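Local coordinates for protein putative cytosine/guanine deaminase (Unidentified, PDB 2PAJ) that hydrolyses 2-amino-4-hydroxypteridines such as isoxanthopterin, releasing ammonium and leaving a 2,4-dihydroxypteridine, as a zinc-containing deaminase of the amidohydrolase superfamily, at residues D38-G43 with P56-V61; F110-F115 with S150-E155; C307-G312 with N341-M346. One frame throughout, in Å; residues are numbered along the deposited sequence.

One contact lies in an outlying sheet and two in the barrel that holds the metal. Contact 1 lies in the small four-stranded sheet, its centre 36 Å from the centres of both other contacts and about 19 Å from either at the nearest atoms. Contacts 2 and 3 belong to the TIM barrel, with centres 23 Å apart and nearest atoms about 13 Å apart, so none of the three touches another. In contact 2 two barrel helices pack together, and the side chain of L153 is about 13 Å from the zinc ion. Contact 3 is closest to the active site: the side chain of S310 is about 6 Å from the zinc and about 3 Å from that of its ligand D336.

Contact 1: residues D38-G43 with P56-V61; sequences DIRIVG and PGETIV
R40 and E58 meet through their charged ends while their backbones stay far apart; the nearest CA atoms of the two segments, those of R40 and I60, are 9.3 Å from each other. R40 leaves strand 39-42 nearly straight and then turns at its third torsion (chi3 -88°), which presents the side of the guanidinium carrying NE and NH2. E58 comes from the residue just before strand 59-62, and its extended chain carries the carboxylate straight across to that side. The two flat groups are twisted moderately against each other, their planes 26° apart. NE of R40 donates to OE2 of E58 at 2.6 Å, a salt bridge with a bent N-H...O angle of 140°, received on the syn lone pair with the oxygen tilted somewhat from the guanidinium plane. Alongside it, NH2 of R40 gives a weak bond to OE1 of E58 at 2.7 Å, so the grip is two-pronged but uneven.

Neighbours probably help to fix the rotation of both groups. NH2 of R40 also bonds to the carbonyl of A53, OE2 of E58 to the hydroxyl of S11, and OE1 of E58 weakly to the backbone N of R55. The side chain of R55 brings a second positive charge near NE of R40, which E58 would probably help to offset.

Strand 11-15 runs between the two partners' strands, pairing antiparallel with 39-42 and parallel with 59-62, and both R40 and E58 rest on L13. The ion pair therefore spans one intervening strand on one face of a four-stranded mixed sheet, far from the zinc. This is a salt bridge reaching from strand 39-42, over strand 11-15, to the residue that leads into strand 59-62, in the kind of small β domain that accompanies the TIM barrel in amidohydrolases of the ATZ/TRZ family.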
ATOM      1  N   ASP A  38     -10.530  11.808  23.004  1.00 60.84           N
ATOM      2  CA  ASP A  38      -9.324  11.039  23.331  1.00 59.90           C
ATOM      3  C   ASP A  38      -9.385   9.606  22.827  1.00 58.86           C
ATOM      4  O   ASP A  38     -10.445   9.126  22.420  1.00 57.30           O
ATOM      5  CB  ASP A  38      -9.074  11.002  24.851  1.00 60.82           C
ATOM      6  CG  ASP A  38      -9.232  12.359  25.510  1.00 61.93           C
ATOM      7  OD1 ASP A  38     -10.239  12.546  26.227  1.00 61.28           O
ATOM      8  OD2 ASP A  38      -8.357  13.235  25.310  1.00 61.35           O
ATOM      9  N   ILE A  39      -8.234   8.933  22.865  1.00 58.29           N
ATOM     10  CA  ILE A  39      -8.127   7.539  22.438  1.00 57.94           C
ATOM     11  C   ILE A  39      -7.136   6.752  23.291  1.00 57.94           C
ATOM     12  O   ILE A  39      -5.970   7.130  23.411  1.00 56.57           O
ATOM     13  CB  ILE A  39      -7.677   7.425  20.977  1.00 58.19           C
ATOM     14  CG1 ILE A  39      -8.647   8.187  20.069  1.00 58.50           C
ATOM     15  CG2 ILE A  39      -7.611   5.952  20.570  1.00 56.51           C
ATOM     16  CD1 ILE A  39      -8.230   8.223  18.625  1.00 59.13           C
ATOM     17  N   ARG A  40      -7.613   5.658  23.880  1.00 58.28           N
ATOM     18  CA  ARG A  40      -6.770   4.803  24.714  1.00 58.90           C
ATOM     19  C   ARG A  40      -6.314   3.563  23.947  1.00 58.93           C
ATOM     20  O   ARG A  40      -7.096   2.909  23.266  1.00 58.81           O
ATOM     21  CB  ARG A  40      -7.515   4.382  25.989  1.00 58.83           C
ATOM     22  CG  ARG A  40      -6.758   3.372  26.842  1.00 58.70           C
ATOM     23  CD  ARG A  40      -7.265   3.280  28.282  1.00 60.39           C
ATOM     24  NE  ARG A  40      -6.609   4.256  29.152  1.00 61.18           N
ATOM     25  CZ  ARG A  40      -7.131   5.435  29.474  1.00 62.91           C
ATOM     26  NH1 ARG A  40      -8.321   5.774  28.999  1.00 63.25           N
ATOM     27  NH2 ARG A  40      -6.465   6.274  30.264  1.00 61.74           N
ATOM     28  N   ILE A  41      -5.032   3.250  24.060  1.00 59.26           N
ATOM     29  CA  ILE A  41      -4.470   2.096  23.384  1.00 59.37           C
ATOM     30  C   ILE A  41      -3.820   1.160  24.398  1.00 59.94           C
ATOM     31  O   ILE A  41      -2.997   1.588  25.215  1.00 59.60           O
ATOM     32  CB  ILE A  41      -3.378   2.524  22.366  1.00 58.80           C
ATOM     33  CG1 ILE A  41      -3.991   3.396  21.270  1.00 57.28           C
ATOM     34  CG2 ILE A  41      -2.683   1.288  21.782  1.00 57.95           C
ATOM     35  CD1 ILE A  41      -2.957   4.056  20.363  1.00 52.66           C
ATOM     36  N   VAL A  42      -4.207  -0.111  24.361  1.00 59.42           N
ATOM     37  CA  VAL A  42      -3.596  -1.098  25.245  1.00 60.36           C
ATOM     38  C   VAL A  42      -2.988  -2.177  24.357  1.00 58.92           C
ATOM     39  O   VAL A  42      -3.696  -2.937  23.697  1.00 57.72           O
ATOM     40  CB  VAL A  42      -4.608  -1.723  26.242  1.00 60.20           C
ATOM     41  CG1 VAL A  42      -5.806  -2.299  25.492  1.00 62.89           C
ATOM     42  CG2 VAL A  42      -3.905  -2.797  27.067  1.00 58.46           C
ATOM     43  N   GLY A  43      -1.663  -2.215  24.330  1.00 58.25           N
ATOM     44  CA  GLY A  43      -0.994  -3.184  23.496  1.00 58.62           C
ATOM     45  C   GLY A  43      -1.060  -2.745  22.050  1.00 59.14           C
ATOM     46  O   GLY A  43      -0.617  -1.649  21.691  1.00 59.13           O
ATOM     47  N   PRO A  56      -2.759   6.420  35.968  1.00 64.38           N
ATOM     48  CA  PRO A  56      -1.424   6.500  36.555  1.00 64.05           C
ATOM     49  C   PRO A  56      -0.391   5.713  35.765  1.00 63.63           C
ATOM     50  O   PRO A  56      -0.649   4.586  35.340  1.00 62.02           O
ATOM     51  CB  PRO A  56      -1.639   5.956  37.966  1.00 64.99           C
ATOM     52  CG  PRO A  56      -2.833   5.032  37.810  1.00 64.44           C
ATOM     53  CD  PRO A  56      -3.728   5.815  36.902  1.00 63.76           C
ATOM     54  N   GLY A  57       0.771   6.336  35.567  1.00 63.98           N
ATOM     55  CA  GLY A  57       1.870   5.710  34.854  1.00 64.60           C
ATOM     56  C   GLY A  57       1.618   5.433  33.385  1.00 66.30           C
ATOM     57  O   GLY A  57       2.450   4.823  32.711  1.00 67.31           O
ATOM     58  N   GLU A  58       0.471   5.872  32.878  1.00 65.86           N
ATOM     59  CA  GLU A  58       0.135   5.654  31.480  1.00 64.21           C
ATOM     60  C   GLU A  58       0.860   6.653  30.584  1.00 63.63           C
ATOM     61  O   GLU A  58       1.173   7.765  31.007  1.00 63.62           O
ATOM     62  CB  GLU A  58      -1.371   5.786  31.303  1.00 64.92           C
ATOM     63  CG  GLU A  58      -1.867   5.458  29.922  1.00 67.10           C
ATOM     64  CD  GLU A  58      -3.362   5.636  29.810  1.00 68.68           C
ATOM     65  OE1 GLU A  58      -3.823   6.791  29.968  1.00 70.78           O
ATOM     66  OE2 GLU A  58      -4.069   4.628  29.575  1.00 68.74           O
ATOM     67  N   THR A  59       1.146   6.254  29.349  1.00 62.64           N
ATOM     68  CA  THR A  59       1.819   7.160  28.427  1.00 61.55           C
ATOM     69  C   THR A  59       0.797   8.122  27.866  1.00 61.85           C
ATOM     70  O   THR A  59      -0.319   7.722  27.501  1.00 61.50           O
ATOM     71  CB  THR A  59       2.457   6.415  27.255  1.00 61.22           C
ATOM     72  OG1 THR A  59       3.505   5.572  27.744  1.00 62.99           O
ATOM     73  CG2 THR A  59       3.025   7.399  26.235  1.00 57.45           C
ATOM     74  N   ILE A  60       1.167   9.395  27.804  1.00 60.95           N
ATOM     75  CA  ILE A  60       0.248  10.384  27.282  1.00 60.18           C
ATOM     76  C   ILE A  60       0.841  11.191  26.155  1.00 59.91           C
ATOM     77  O   ILE A  60       1.988  11.628  26.219  1.00 60.58           O
ATOM     78  CB  ILE A  60      -0.235  11.336  28.393  1.00 58.84           C
ATOM     79  CG1 ILE A  60      -1.090  10.559  29.388  1.00 58.18           C
ATOM     80  CG2 ILE A  60      -1.045  12.478  27.796  1.00 58.49           C
ATOM     81  CD1 ILE A  60      -1.628  11.398  30.488  1.00 60.06           C
ATOM     82  N   VAL A  61       0.054  11.358  25.103  1.00 59.76           N
ATOM     83  CA  VAL A  61       0.486  12.138  23.956  1.00 61.20           C
ATOM     84  C   VAL A  61      -0.579  13.210  23.725  1.00 60.89           C
ATOM     85  O   VAL A  61      -1.745  12.900  23.461  1.00 60.45           O
ATOM     86  CB  VAL A  61       0.681  11.237  22.694  1.00 60.18           C
ATOM     87  CG1 VAL A  61      -0.426  10.243  22.589  1.00 62.27           C
ATOM     88  CG2 VAL A  61       0.730  12.085  21.441  1.00 60.71           C
TER

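Contact 2: residues F110-F115 with S150-E155; sequences FDERRF and SAILFE
F115 swings its ring out from helix 112-127 toward I152 and L153 because its CG stands anti to the backbone N (chi1 -173°). On the other helix, I152 has CG1 beside its backbone N (chi1 -62°), leaving the CG2 branch anti to N and facing the ring. From the next residue, L153, CG and CD2 reach the outer edge of the same ring, at CE2 and CZ.

The phenyl group is met at its edge. CG2 of I152 lies in the ring plane, 4.0 Å from CD2 of F115, and CD1 of I152 reaches that same CD2 at 4.1 Å. One atom farther along the rim, CG of L153 sits 3.8 Å from CE2 of F115 and is likewise near the plane. The CD2 branch of L153 adds a second touch, 3.9 Å from CE2 of F115. The L153 side chain runs at about a right angle to that of F115, and the I152 side chain runs obliquely to it. No hydrogen bond joins the two segments; the contact is apolar packing, largely buried.

Nearer the surface, E112 brings OE1 to 3.7 Å from CD1 of I152, so the carboxylate lies at the outer rim of the apolar patch. R116 forms a salt bridge with E155 and a weak, long ion pair with E112, probably tempering the two like charges. The helix carrying F115 starts at D111, its N-cap, whose OD1 accepts from N of R114 at 2.8 Å.

The contact joins two successive outer helices of the TIM barrel, 112-127 and 149-159, with strand 131-136 between them in sequence. L153 goes on to touch A119 of the first helix and F164 and L166 of strand 163-168, so it sits where both helices meet the barrel wall.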
ATOM      1  N   PHE A 110      20.234  -3.874 -10.639  1.00 69.02           N
ATOM      2  CA  PHE A 110      19.976  -3.928  -9.206  1.00 68.93           C
ATOM      3  C   PHE A 110      20.675  -5.099  -8.531  1.00 69.18           C
ATOM      4  O   PHE A 110      20.716  -6.202  -9.069  1.00 68.45           O
ATOM      5  CB  PHE A 110      18.468  -3.956  -8.941  1.00 67.90           C
ATOM      6  CG  PHE A 110      17.833  -2.597  -9.033  1.00 67.41           C
ATOM      7  CD1 PHE A 110      17.573  -2.016 -10.271  1.00 66.39           C
ATOM      8  CD2 PHE A 110      17.584  -1.862  -7.881  1.00 65.92           C
ATOM      9  CE1 PHE A 110      17.088  -0.730 -10.361  1.00 65.08           C
ATOM     10  CE2 PHE A 110      17.102  -0.579  -7.952  1.00 65.70           C
ATOM     11  CZ  PHE A 110      16.849  -0.001  -9.200  1.00 65.92           C
ATOM     12  N   ASP A 111      21.240  -4.841  -7.356  1.00 70.10           N
ATOM     13  CA  ASP A 111      21.960  -5.869  -6.615  1.00 70.76           C
ATOM     14  C   ASP A 111      21.527  -5.869  -5.148  1.00 71.35           C
ATOM     15  O   ASP A 111      20.448  -5.392  -4.805  1.00 70.79           O
ATOM     16  CB  ASP A 111      23.469  -5.613  -6.716  1.00 70.75           C
ATOM     17  CG  ASP A 111      23.947  -4.508  -5.774  1.00 71.92           C
ATOM     18  OD1 ASP A 111      23.208  -3.521  -5.591  1.00 73.79           O
ATOM     19  OD2 ASP A 111      25.069  -4.615  -5.220  1.00 73.09           O
ATOM     20  N   GLU A 112      22.373  -6.418  -4.290  1.00 72.73           N
ATOM     21  CA  GLU A 112      22.111  -6.480  -2.854  1.00 74.23           C
ATOM     22  C   GLU A 112      21.862  -5.079  -2.303  1.00 73.05           C
ATOM     23  O   GLU A 112      20.733  -4.679  -2.018  1.00 72.85           O
ATOM     24  CB  GLU A 112      23.333  -7.095  -2.155  1.00 77.47           C
ATOM     25  CG  GLU A 112      23.309  -7.054  -0.636  1.00 80.32           C
ATOM     26  CD  GLU A 112      22.140  -7.829  -0.067  1.00 82.20           C
ATOM     27  OE1 GLU A 112      21.608  -8.703  -0.789  1.00 83.40           O
ATOM     28  OE2 GLU A 112      21.762  -7.577   1.101  1.00 84.15           O
ATOM     29  N   ARG A 113      22.966  -4.355  -2.161  1.00 71.41           N
ATOM     30  CA  ARG A 113      23.003  -2.999  -1.650  1.00 69.42           C
ATOM     31  C   ARG A 113      21.910  -2.117  -2.233  1.00 66.94           C
ATOM     32  O   ARG A 113      21.118  -1.515  -1.500  1.00 66.30           O
ATOM     33  CB  ARG A 113      24.379  -2.398  -1.960  1.00 72.65           C
ATOM     34  CG  ARG A 113      24.512  -0.929  -1.632  1.00 77.68           C
ATOM     35  CD  ARG A 113      24.805  -0.719  -0.143  1.00 82.41           C
ATOM     36  NE  ARG A 113      24.263   0.555   0.348  1.00 85.32           N
ATOM     37  CZ  ARG A 113      23.017   0.728   0.797  1.00 85.29           C
ATOM     38  NH1 ARG A 113      22.159  -0.294   0.836  1.00 84.79           N
ATOM     39  NH2 ARG A 113      22.625   1.937   1.191  1.00 85.54           N
ATOM     40  N   ARG A 114      21.876  -2.047  -3.559  1.00 63.03           N
ATOM     41  CA  ARG A 114      20.911  -1.225  -4.261  1.00 59.15           C
ATOM     42  C   ARG A 114      19.452  -1.541  -4.006  1.00 57.91           C
ATOM     43  O   ARG A 114      18.686  -0.648  -3.636  1.00 59.23           O
ATOM     44  CB  ARG A 114      21.217  -1.250  -5.762  1.00 58.01           C
ATOM     45  CG  ARG A 114      22.495  -0.490  -6.085  1.00 57.73           C
ATOM     46  CD  ARG A 114      22.895  -0.584  -7.543  1.00 57.50           C
ATOM     47  NE  ARG A 114      24.099   0.198  -7.811  1.00 55.69           N
ATOM     48  CZ  ARG A 114      24.777   0.169  -8.954  1.00 57.23           C
ATOM     49  NH1 ARG A 114      24.375  -0.607  -9.951  1.00 58.22           N
ATOM     50  NH2 ARG A 114      25.855   0.924  -9.101  1.00 58.88           N
ATOM     51  N   PHE A 115      19.059  -2.796  -4.190  1.00 54.94           N
ATOM     52  CA  PHE A 115      17.668  -3.175  -3.972  1.00 51.05           C
ATOM     53  C   PHE A 115      17.245  -2.727  -2.583  1.00 51.32           C
ATOM     54  O   PHE A 115      16.164  -2.177  -2.387  1.00 51.54           O
ATOM     55  CB  PHE A 115      17.499  -4.689  -4.069  1.00 46.56           C
ATOM     56  CG  PHE A 115      16.063  -5.142  -4.020  1.00 41.78           C
ATOM     57  CD1 PHE A 115      15.251  -5.041  -5.142  1.00 40.23           C
ATOM     58  CD2 PHE A 115      15.519  -5.650  -2.854  1.00 41.24           C
ATOM     59  CE1 PHE A 115      13.933  -5.429  -5.110  1.00 36.08           C
ATOM     60  CE2 PHE A 115      14.193  -6.045  -2.805  1.00 39.61           C
ATOM     61  CZ  PHE A 115      13.394  -5.936  -3.938  1.00 37.95           C
ATOM     62  N   SER A 150      12.678 -10.873  -1.441  1.00 56.56           N
ATOM     63  CA  SER A 150      11.665 -11.026  -0.427  1.00 56.17           C
ATOM     64  C   SER A 150      12.238 -10.844   0.976  1.00 57.74           C
ATOM     65  O   SER A 150      11.666 -10.114   1.793  1.00 58.85           O
ATOM     66  CB  SER A 150      11.023 -12.391  -0.577  1.00 55.14           C
ATOM     67  OG  SER A 150      10.568 -12.554  -1.907  1.00 54.74           O
ATOM     68  N   ALA A 151      13.362 -11.493   1.258  1.00 57.92           N
ATOM     69  CA  ALA A 151      13.990 -11.379   2.568  1.00 57.10           C
ATOM     70  C   ALA A 151      14.233  -9.915   2.902  1.00 55.77           C
ATOM     71  O   ALA A 151      13.811  -9.419   3.941  1.00 53.85           O
ATOM     72  CB  ALA A 151      15.306 -12.128   2.574  1.00 57.03           C
ATOM     73  N   ILE A 152      14.930  -9.240   2.002  1.00 54.97           N
ATOM     74  CA  ILE A 152      15.266  -7.838   2.170  1.00 55.22           C
ATOM     75  C   ILE A 152      14.043  -6.945   2.424  1.00 55.78           C
ATOM     76  O   ILE A 152      14.055  -6.104   3.331  1.00 56.63           O
ATOM     77  CB  ILE A 152      16.031  -7.330   0.926  1.00 54.22           C
ATOM     78  CG1 ILE A 152      17.345  -8.111   0.777  1.00 52.12           C
ATOM     79  CG2 ILE A 152      16.271  -5.843   1.040  1.00 53.51           C
ATOM     80  CD1 ILE A 152      18.010  -7.954  -0.570  1.00 48.73           C
ATOM     81  N   LEU A 153      12.989  -7.136   1.633  1.00 54.49           N
ATOM     82  CA  LEU A 153      11.783  -6.340   1.783  1.00 53.11           C
ATOM     83  C   LEU A 153      11.158  -6.476   3.173  1.00 54.25           C
ATOM     84  O   LEU A 153      10.790  -5.464   3.783  1.00 54.96           O
ATOM     85  CB  LEU A 153      10.765  -6.705   0.701  1.00 52.75           C
ATOM     86  CG  LEU A 153      11.034  -6.184  -0.716  1.00 52.65           C
ATOM     87  CD1 LEU A 153       9.894  -6.559  -1.656  1.00 52.14           C
ATOM     88  CD2 LEU A 153      11.186  -4.689  -0.679  1.00 53.22           C
ATOM     89  N   PHE A 154      11.036  -7.704   3.679  1.00 53.69           N
ATOM     90  CA  PHE A 154      10.464  -7.923   5.012  1.00 53.91           C
ATOM     91  C   PHE A 154      11.390  -7.366   6.099  1.00 54.67           C
ATOM     92  O   PHE A 154      10.943  -6.871   7.130  1.00 53.51           O
ATOM     93  CB  PHE A 154      10.224  -9.419   5.260  1.00 52.39           C
ATOM     94  CG  PHE A 154       8.942  -9.942   4.670  1.00 52.29           C
ATOM     95  CD1 PHE A 154       7.711  -9.547   5.180  1.00 54.87           C
ATOM     96  CD2 PHE A 154       8.969 -10.831   3.608  1.00 50.45           C
ATOM     97  CE1 PHE A 154       6.514 -10.038   4.633  1.00 56.12           C
ATOM     98  CE2 PHE A 154       7.800 -11.332   3.049  1.00 50.21           C
ATOM     99  CZ  PHE A 154       6.560 -10.939   3.558  1.00 53.50           C
ATOM    100  N   GLU A 155      12.688  -7.444   5.860  1.00 56.58           N
ATOM    101  CA  GLU A 155      13.654  -6.953   6.824  1.00 60.04           C
ATOM    102  C   GLU A 155      13.501  -5.455   6.986  1.00 60.64           C
ATOM    103  O   GLU A 155      13.365  -4.946   8.101  1.00 60.73           O
ATOM    104  CB  GLU A 155      15.080  -7.286   6.369  1.00 62.35           C
ATOM    105  CG  GLU A 155      15.386  -8.779   6.409  1.00 67.89           C
ATOM    106  CD  GLU A 155      16.753  -9.119   5.851  1.00 71.37           C
ATOM    107  OE1 GLU A 155      17.767  -8.725   6.471  1.00 74.09           O
ATOM    108  OE2 GLU A 155      16.818  -9.776   4.786  1.00 73.93           O
TER

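Contact 3: residues C307-G312 with N341-M346; sequences CPQSNG and NEAADM
Beside the zinc site, at the end of the TIM barrel where the strands lead into the active-site loops, S310 of the short helix 308-312 packs against N341 of the loop before helix 346-359. Their CA atoms come within 4.9 Å, and CB of S310 lies 4.2 Å from CB of N341. The serine hydroxyl serves the metal site: with OG anti to the backbone N (chi1 -165°), it hydrogen-bonds to S340 and to OD2 of D336, a zinc ligand. S310 is thus a second-shell residue that probably helps to position D336.

Q309 and N341 carry most of the remaining contact. N341 stretches toward the helix with CG anti to its backbone N and lays its amide against the base of the glutamine, CG of N341 being 3.6 Å from CB of Q309. The two amides are turned strongly against each other, their planes 74° apart. Farther out, the extended Q309 chain runs on past N341 to A343, where the terminal amide comes up to the loop backbone and to a methyl group: CD of Q309 is 3.9 Å from the carbonyl O of A343 and 4.1 Å from CB of A343.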
ATOM      1  N   CYS A 307      -4.636   4.000  -8.660  1.00 49.02           N
ATOM      2  CA  CYS A 307      -3.396   4.780  -8.659  1.00 52.39           C
ATOM      3  C   CYS A 307      -3.471   5.950  -9.647  1.00 52.69           C
ATOM      4  O   CYS A 307      -2.968   5.851 -10.764  1.00 52.47           O
ATOM      5  CB  CYS A 307      -2.196   3.881  -9.015  1.00 52.30           C
ATOM      6  SG  CYS A 307      -1.962   2.432  -7.939  1.00 53.63           S
ATOM      7  N   PRO A 308      -4.082   7.074  -9.233  1.00 52.71           N
ATOM      8  CA  PRO A 308      -4.233   8.265 -10.070  1.00 51.85           C
ATOM      9  C   PRO A 308      -2.956   8.915 -10.634  1.00 52.06           C
ATOM     10  O   PRO A 308      -2.826   9.049 -11.849  1.00 52.84           O
ATOM     11  CB  PRO A 308      -5.051   9.202  -9.181  1.00 50.76           C
ATOM     12  CG  PRO A 308      -4.695   8.767  -7.805  1.00 51.27           C
ATOM     13  CD  PRO A 308      -4.708   7.282  -7.916  1.00 51.41           C
ATOM     14  N   GLN A 309      -2.024   9.321  -9.774  1.00 52.06           N
ATOM     15  CA  GLN A 309      -0.783   9.957 -10.233  1.00 53.30           C
ATOM     16  C   GLN A 309      -0.013   9.120 -11.252  1.00 55.40           C
ATOM     17  O   GLN A 309       0.606   9.648 -12.168  1.00 55.65           O
ATOM     18  CB  GLN A 309       0.134  10.259  -9.054  1.00 50.75           C
ATOM     19  CG  GLN A 309      -0.383  11.339  -8.138  1.00 51.59           C
ATOM     20  CD  GLN A 309       0.500  11.537  -6.930  1.00 52.04           C
ATOM     21  OE1 GLN A 309       0.651  10.633  -6.108  1.00 54.47           O
ATOM     22  NE2 GLN A 309       1.089  12.718  -6.809  1.00 50.71           N
ATOM     23  N   SER A 310      -0.050   7.807 -11.077  1.00 58.94           N
ATOM     24  CA  SER A 310       0.637   6.905 -11.982  1.00 61.35           C
ATOM     25  C   SER A 310      -0.202   6.711 -13.245  1.00 63.08           C
ATOM     26  O   SER A 310       0.303   6.814 -14.361  1.00 63.21           O
ATOM     27  CB  SER A 310       0.861   5.571 -11.286  1.00 62.51           C
ATOM     28  OG  SER A 310       1.816   4.785 -11.989  1.00 64.35           O
ATOM     29  N   ASN A 311      -1.491   6.438 -13.062  1.00 66.58           N
ATOM     30  CA  ASN A 311      -2.401   6.231 -14.187  1.00 69.27           C
ATOM     31  C   ASN A 311      -2.483   7.435 -15.117  1.00 71.65           C
ATOM     32  O   ASN A 311      -3.001   7.332 -16.230  1.00 72.78           O
ATOM     33  CB  ASN A 311      -3.806   5.860 -13.687  1.00 68.20           C
ATOM     34  CG  ASN A 311      -3.853   4.486 -13.035  1.00 68.96           C
ATOM     35  OD1 ASN A 311      -3.013   3.618 -13.306  1.00 67.41           O
ATOM     36  ND2 ASN A 311      -4.850   4.278 -12.178  1.00 70.18           N
ATOM     37  N   GLY A 312      -1.979   8.577 -14.664  1.00 73.99           N
ATOM     38  CA  GLY A 312      -2.003   9.755 -15.507  1.00 76.06           C
ATOM     39  C   GLY A 312      -0.991   9.587 -16.626  1.00 78.11           C
ATOM     40  O   GLY A 312      -1.270   9.897 -17.789  1.00 78.35           O
ATOM     41  N   ASN A 341       5.430   7.302 -10.878  1.00 50.15           N
ATOM     42  CA  ASN A 341       4.855   8.244  -9.941  1.00 49.13           C
ATOM     43  C   ASN A 341       5.953   8.822  -9.052  1.00 48.58           C
ATOM     44  O   ASN A 341       6.317   8.232  -8.042  1.00 47.62           O
ATOM     45  CB  ASN A 341       3.804   7.520  -9.097  1.00 48.36           C
ATOM     46  CG  ASN A 341       3.082   8.435  -8.140  1.00 48.15           C
ATOM     47  OD1 ASN A 341       2.279   7.976  -7.338  1.00 52.94           O
ATOM     48  ND2 ASN A 341       3.359   9.725  -8.216  1.00 44.66           N
ATOM     49  N   GLU A 342       6.469   9.980  -9.451  1.00 48.22           N
ATOM     50  CA  GLU A 342       7.533  10.681  -8.734  1.00 48.76           C
ATOM     51  C   GLU A 342       7.131  11.069  -7.313  1.00 49.67           C
ATOM     52  O   GLU A 342       7.992  11.321  -6.473  1.00 49.67           O
ATOM     53  CB  GLU A 342       7.948  11.961  -9.477  1.00 47.88           C
ATOM     54  CG  GLU A 342       8.616  11.795 -10.852  1.00 50.00           C
ATOM     55  CD  GLU A 342       7.683  11.261 -11.945  1.00 52.76           C
ATOM     56  OE1 GLU A 342       6.460  11.516 -11.903  1.00 53.21           O
ATOM     57  OE2 GLU A 342       8.186  10.591 -12.869  1.00 55.03           O
ATOM     58  N   ALA A 343       5.829  11.134  -7.055  1.00 49.87           N
ATOM     59  CA  ALA A 343       5.321  11.494  -5.736  1.00 51.31           C
ATOM     60  C   ALA A 343       4.699  10.257  -5.099  1.00 52.57           C
ATOM     61  O   ALA A 343       3.491  10.190  -4.869  1.00 51.84           O
ATOM     62  CB  ALA A 343       4.286  12.603  -5.868  1.00 52.77           C
ATOM     63  N   ALA A 344       5.550   9.280  -4.809  1.00 53.65           N
ATOM     64  CA  ALA A 344       5.120   8.010  -4.242  1.00 53.61           C
ATOM     65  C   ALA A 344       4.870   7.996  -2.730  1.00 53.99           C
ATOM     66  O   ALA A 344       5.582   7.333  -1.972  1.00 54.43           O
ATOM     67  CB  ALA A 344       6.125   6.928  -4.622  1.00 52.28           C
ATOM     68  N   ASP A 345       3.858   8.740  -2.300  1.00 53.03           N
ATOM     69  CA  ASP A 345       3.472   8.784  -0.895  1.00 51.75           C
ATOM     70  C   ASP A 345       1.955   8.836  -0.882  1.00 49.81           C
ATOM     71  O   ASP A 345       1.336   9.357  -1.812  1.00 47.07           O
ATOM     72  CB  ASP A 345       4.105   9.989  -0.172  1.00 54.10           C
ATOM     73  CG  ASP A 345       3.708  11.329  -0.771  1.00 55.89           C
ATOM     74  OD1 ASP A 345       2.721  11.930  -0.292  1.00 55.66           O
ATOM     75  OD2 ASP A 345       4.388  11.783  -1.720  1.00 57.49           O
ATOM     76  N   MET A 346       1.360   8.263   0.156  1.00 48.34           N
ATOM     77  CA  MET A 346      -0.086   8.201   0.245  1.00 47.95           C
ATOM     78  C   MET A 346      -0.809   9.533   0.352  1.00 48.38           C
ATOM     79  O   MET A 346      -1.996   9.616   0.053  1.00 49.66           O
ATOM     80  CB  MET A 346      -0.506   7.265   1.386  1.00 45.57           C
ATOM     81  CG  MET A 346      -0.499   5.770   1.020  1.00 43.48           C
ATOM     82  SD  MET A 346      -1.551   5.317  -0.394  1.00 42.10           S
ATOM     83  CE  MET A 346      -3.143   5.469   0.297  1.00 43.42           C
TER